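Oligogalacturonate lyase (Yersinia enterocolitica subsp. enterocolitica, PDB 3PE7) cleaves oligogalacturonates, probably by beta-elimination in the cytoplasm, using a seven-bladed beta-propeller that carries manganese and calcium ions. Local coordinates at residues A[41-53]-A[62-74]. Numbering follows the deposited sequence.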
# COMPACT_ATOMS: atom_id res chain seq x y z
N LYS A 41 5.56 2.32 -5.16
CA LYS A 41 5.75 2.36 -6.62
C LYS A 41 5.89 0.97 -7.23
O LYS A 41 6.77 0.19 -6.82
CB LYS A 41 6.97 3.23 -7.00
CG LYS A 41 7.24 3.24 -8.50
CD LYS A 41 8.44 4.13 -8.81
CE LYS A 41 8.88 3.94 -10.26
NZ LYS A 41 10.08 4.79 -10.59
N CYS A 42 5.01 0.65 -8.20
CA CYS A 42 5.09 -0.61 -8.95
C CYS A 42 5.18 -0.49 -10.47
O CYS A 42 5.60 -1.42 -11.12
CB CYS A 42 3.92 -1.57 -8.61
SG CYS A 42 2.26 -0.87 -8.91
N PHE A 43 4.77 0.66 -11.02
CA PHE A 43 4.95 0.92 -12.44
C PHE A 43 6.24 1.69 -12.66
O PHE A 43 6.54 2.57 -11.89
CB PHE A 43 3.80 1.76 -13.00
CG PHE A 43 2.53 1.01 -13.15
CD1 PHE A 43 2.30 0.23 -14.28
CD2 PHE A 43 1.54 1.13 -12.18
CE1 PHE A 43 1.06 -0.45 -14.44
CE2 PHE A 43 0.33 0.43 -12.30
CZ PHE A 43 0.09 -0.34 -13.44
N THR A 44 6.97 1.37 -13.73
CA THR A 44 8.09 2.23 -14.14
C THR A 44 7.52 3.58 -14.60
O THR A 44 6.34 3.69 -14.90
CB THR A 44 8.97 1.59 -15.23
OG1 THR A 44 8.19 1.15 -16.34
CG2 THR A 44 9.71 0.39 -14.65
N ARG A 45 8.36 4.60 -14.65
CA ARG A 45 7.87 5.96 -14.93
C ARG A 45 7.12 6.09 -16.25
O ARG A 45 6.15 6.85 -16.34
CB ARG A 45 9.03 6.96 -14.87
CG ARG A 45 9.56 7.16 -13.46
CD ARG A 45 10.87 7.99 -13.48
NE ARG A 45 11.94 7.31 -14.20
CZ ARG A 45 13.15 7.83 -14.37
NH1 ARG A 45 13.44 9.02 -13.87
NH2 ARG A 45 14.07 7.15 -15.05
N ASP A 46 7.55 5.35 -17.27
CA ASP A 46 6.90 5.41 -18.57
C ASP A 46 5.69 4.48 -18.70
O ASP A 46 5.10 4.36 -19.77
CB ASP A 46 7.91 5.20 -19.72
CG ASP A 46 8.30 3.75 -19.92
OD1 ASP A 46 8.00 2.88 -19.06
OD2 ASP A 46 8.93 3.48 -20.98
N GLY A 47 5.35 3.80 -17.61
CA GLY A 47 4.15 2.95 -17.56
C GLY A 47 4.28 1.63 -18.30
O GLY A 47 3.30 0.91 -18.43
N SER A 48 5.49 1.28 -18.75
CA SER A 48 5.65 0.11 -19.62
C SER A 48 5.94 -1.19 -18.89
O SER A 48 5.80 -2.26 -19.46
CB SER A 48 6.74 0.34 -20.69
OG SER A 48 8.03 0.41 -20.12
N LYS A 49 6.41 -1.08 -17.65
CA LYS A 49 6.73 -2.29 -16.87
C LYS A 49 6.06 -2.26 -15.51
O LYS A 49 5.82 -1.18 -14.95
CB LYS A 49 8.24 -2.47 -16.78
CG LYS A 49 8.88 -2.86 -18.14
CD LYS A 49 10.39 -2.71 -18.11
CE LYS A 49 10.98 -2.92 -19.50
NZ LYS A 49 10.45 -1.91 -20.48
N LEU A 50 5.74 -3.44 -14.98
CA LEU A 50 4.97 -3.54 -13.73
C LEU A 50 5.53 -4.61 -12.79
O LEU A 50 5.65 -5.77 -13.17
CB LEU A 50 3.50 -3.84 -14.05
CG LEU A 50 2.54 -4.15 -12.89
CD1 LEU A 50 2.42 -2.95 -11.96
CD2 LEU A 50 1.18 -4.58 -13.42
N LEU A 51 5.86 -4.20 -11.58
CA LEU A 51 6.28 -5.07 -10.48
C LEU A 51 5.04 -5.75 -9.87
O LEU A 51 4.04 -5.09 -9.59
CB LEU A 51 6.90 -4.21 -9.38
CG LEU A 51 7.41 -4.96 -8.13
CD1 LEU A 51 8.65 -5.79 -8.48
CD2 LEU A 51 7.72 -3.97 -7.01
N PHE A 52 5.15 -7.06 -9.64
CA PHE A 52 4.07 -7.82 -8.99
C PHE A 52 4.60 -9.08 -8.28
O PHE A 52 5.77 -9.44 -8.41
CB PHE A 52 2.94 -8.16 -9.98
CG PHE A 52 3.26 -9.26 -10.95
CD1 PHE A 52 2.77 -10.54 -10.72
CD2 PHE A 52 4.05 -9.03 -12.09
CE1 PHE A 52 3.05 -11.59 -11.61
CE2 PHE A 52 4.35 -10.07 -13.00
CZ PHE A 52 3.85 -11.36 -12.76
N GLY A 53 3.73 -9.72 -7.52
CA GLY A 53 4.10 -10.96 -6.82
C GLY A 53 3.37 -12.11 -7.48
O GLY A 53 2.20 -11.99 -7.86
N TYR A 62 8.89 -11.93 -6.39
CA TYR A 62 8.68 -10.77 -7.27
C TYR A 62 8.97 -11.05 -8.73
O TYR A 62 9.90 -11.80 -9.06
CB TYR A 62 9.54 -9.58 -6.81
CG TYR A 62 8.99 -8.89 -5.59
CD1 TYR A 62 7.92 -8.00 -5.70
CD2 TYR A 62 9.55 -9.11 -4.33
CE1 TYR A 62 7.41 -7.34 -4.57
CE2 TYR A 62 9.05 -8.46 -3.21
CZ TYR A 62 8.00 -7.58 -3.34
OH TYR A 62 7.52 -6.97 -2.21
N TYR A 63 8.17 -10.41 -9.59
CA TYR A 63 8.31 -10.47 -11.04
C TYR A 63 8.21 -9.07 -11.62
O TYR A 63 7.57 -8.21 -11.02
CB TYR A 63 7.21 -11.34 -11.66
CG TYR A 63 7.35 -12.79 -11.30
CD1 TYR A 63 7.92 -13.70 -12.19
CD2 TYR A 63 6.94 -13.25 -10.05
CE1 TYR A 63 8.09 -15.04 -11.83
CE2 TYR A 63 7.11 -14.58 -9.68
CZ TYR A 63 7.67 -15.47 -10.59
OH TYR A 63 7.84 -16.79 -10.22
N LEU A 64 8.86 -8.84 -12.76
CA LEU A 64 8.64 -7.60 -13.50
C LEU A 64 7.98 -7.96 -14.82
O LEU A 64 8.54 -8.72 -15.63
CB LEU A 64 9.97 -6.84 -13.74
CG LEU A 64 9.82 -5.42 -14.26
CD1 LEU A 64 9.32 -4.48 -13.16
CD2 LEU A 64 11.15 -4.90 -14.79
N LEU A 65 6.80 -7.41 -15.04
CA LEU A 65 6.02 -7.70 -16.24
C LEU A 65 6.22 -6.58 -17.27
O LEU A 65 5.97 -5.40 -16.96
CB LEU A 65 4.53 -7.83 -15.89
CG LEU A 65 3.49 -7.98 -17.01
CD1 LEU A 65 3.80 -9.15 -17.95
CD2 LEU A 65 2.08 -8.12 -16.41
N ASP A 66 6.68 -6.96 -18.46
CA ASP A 66 6.76 -6.02 -19.59
C ASP A 66 5.38 -6.00 -20.24
O ASP A 66 4.93 -6.99 -20.80
CB ASP A 66 7.84 -6.44 -20.59
CG ASP A 66 8.06 -5.41 -21.68
OD1 ASP A 66 7.08 -4.92 -22.28
OD2 ASP A 66 9.24 -5.09 -21.96
N LEU A 67 4.70 -4.86 -20.14
CA LEU A 67 3.30 -4.78 -20.57
C LEU A 67 3.13 -4.74 -22.09
O LEU A 67 2.04 -4.96 -22.60
CB LEU A 67 2.59 -3.59 -19.91
CG LEU A 67 2.50 -3.63 -18.37
CD1 LEU A 67 2.10 -2.26 -17.86
CD2 LEU A 67 1.50 -4.67 -17.91
N ASN A 68 4.22 -4.47 -22.79
CA ASN A 68 4.19 -4.46 -24.25
C ASN A 68 4.47 -5.85 -24.80
O ASN A 68 3.83 -6.32 -25.75
CB ASN A 68 5.20 -3.44 -24.78
CG ASN A 68 4.79 -2.01 -24.50
OD1 ASN A 68 5.55 -1.25 -23.91
ND2 ASN A 68 3.58 -1.64 -24.88
N THR A 69 5.39 -6.54 -24.16
CA THR A 69 5.89 -7.80 -24.65
C THR A 69 5.12 -8.97 -24.01
O THR A 69 5.09 -10.09 -24.54
CB THR A 69 7.40 -7.81 -24.39
OG1 THR A 69 8.11 -8.37 -25.49
CG2 THR A 69 7.75 -8.44 -23.11
N GLN A 70 4.46 -8.66 -22.89
CA GLN A 70 3.72 -9.63 -22.06
C GLN A 70 4.63 -10.69 -21.45
O GLN A 70 4.18 -11.75 -21.07
CB GLN A 70 2.52 -10.23 -22.82
CG GLN A 70 1.60 -9.13 -23.33
CD GLN A 70 0.37 -9.60 -24.07
OE1 GLN A 70 -0.31 -8.79 -24.70
NE2 GLN A 70 0.09 -10.90 -24.02
N VAL A 71 5.92 -10.38 -21.33
CA VAL A 71 6.85 -11.28 -20.67
C VAL A 71 7.12 -10.83 -19.25
O VAL A 71 7.39 -9.66 -19.00
CB VAL A 71 8.18 -11.43 -21.48
CG1 VAL A 71 9.22 -12.24 -20.68
CG2 VAL A 71 7.90 -12.08 -22.83
N ALA A 72 7.02 -11.78 -18.31
CA ALA A 72 7.36 -11.54 -16.90
C ALA A 72 8.73 -12.15 -16.60
O ALA A 72 8.99 -13.31 -16.91
CB ALA A 72 6.32 -12.16 -16.02
N THR A 73 9.60 -11.36 -15.98
CA THR A 73 10.89 -11.87 -15.55
C THR A 73 10.88 -12.06 -14.04
O THR A 73 10.52 -11.15 -13.30
CB THR A 73 12.02 -10.90 -15.95
OG1 THR A 73 11.99 -10.70 -17.37
CG2 THR A 73 13.41 -11.46 -15.53
N GLN A 74 11.28 -13.25 -13.58
CA GLN A 74 11.38 -13.51 -12.15
C GLN A 74 12.56 -12.76 -11.57
O GLN A 74 13.70 -12.92 -12.03
CB GLN A 74 11.54 -15.02 -11.88
CG GLN A 74 11.48 -15.37 -10.39
CD GLN A 74 11.47 -16.86 -10.15
OE1 GLN A 74 11.12 -17.64 -11.05
NE2 GLN A 74 11.82 -17.26 -8.93
O HOH W 1 8.10 -2.41 -22.54
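Phe52 lays its ring across the strand onto Tyr63: the CB of Tyr63 sits over one face, 3.8 Å from the ring centroid, a CH-pi contact. Phe52 has chi1 75°, its CG tucked in over the main chain, which swings the ring toward strand 62-66; there Phe52 CE2 also reaches Leu65 CB at 3.7 Å and Ala72 CB of the next strand meets the ring edge. The two rings are nearly parallel (27°) but offset, with little overlap. Just past the end of strand 62-66, Leu67 sets CD1 against the edge of the Phe43 ring and beside Gly47 O (3.4 Å), while Leu50 CD1 covers a face of Phe43. On the face of Lys49, Leu51, Tyr62, Leu64 and Asp66, Leu51 CD1 bears on Tyr62 CD1 at 3.6 Å, Leu64 CD2 meets Lys49 CD, and Lys49 bends at its tip to give a long salt bridge, NZ to Asp66 OD2, 3.7 Å. A water links Lys49 NZ, Asp66 OD1 and Asn68 OD1. Paired backbone hydrogen bonds join Leu50 with Leu65 and Phe52 with Tyr63; Leu67 N to Ser48 O (2.9 Å) continues them. This hairpin forms the middle of a propeller blade: strand 6-8 lies beyond 71-74, Leu366 of strand 364-369 packs on Phe43 and Leu50, and Leu95 of strand 94-99 covers Leu51 and Tyr62.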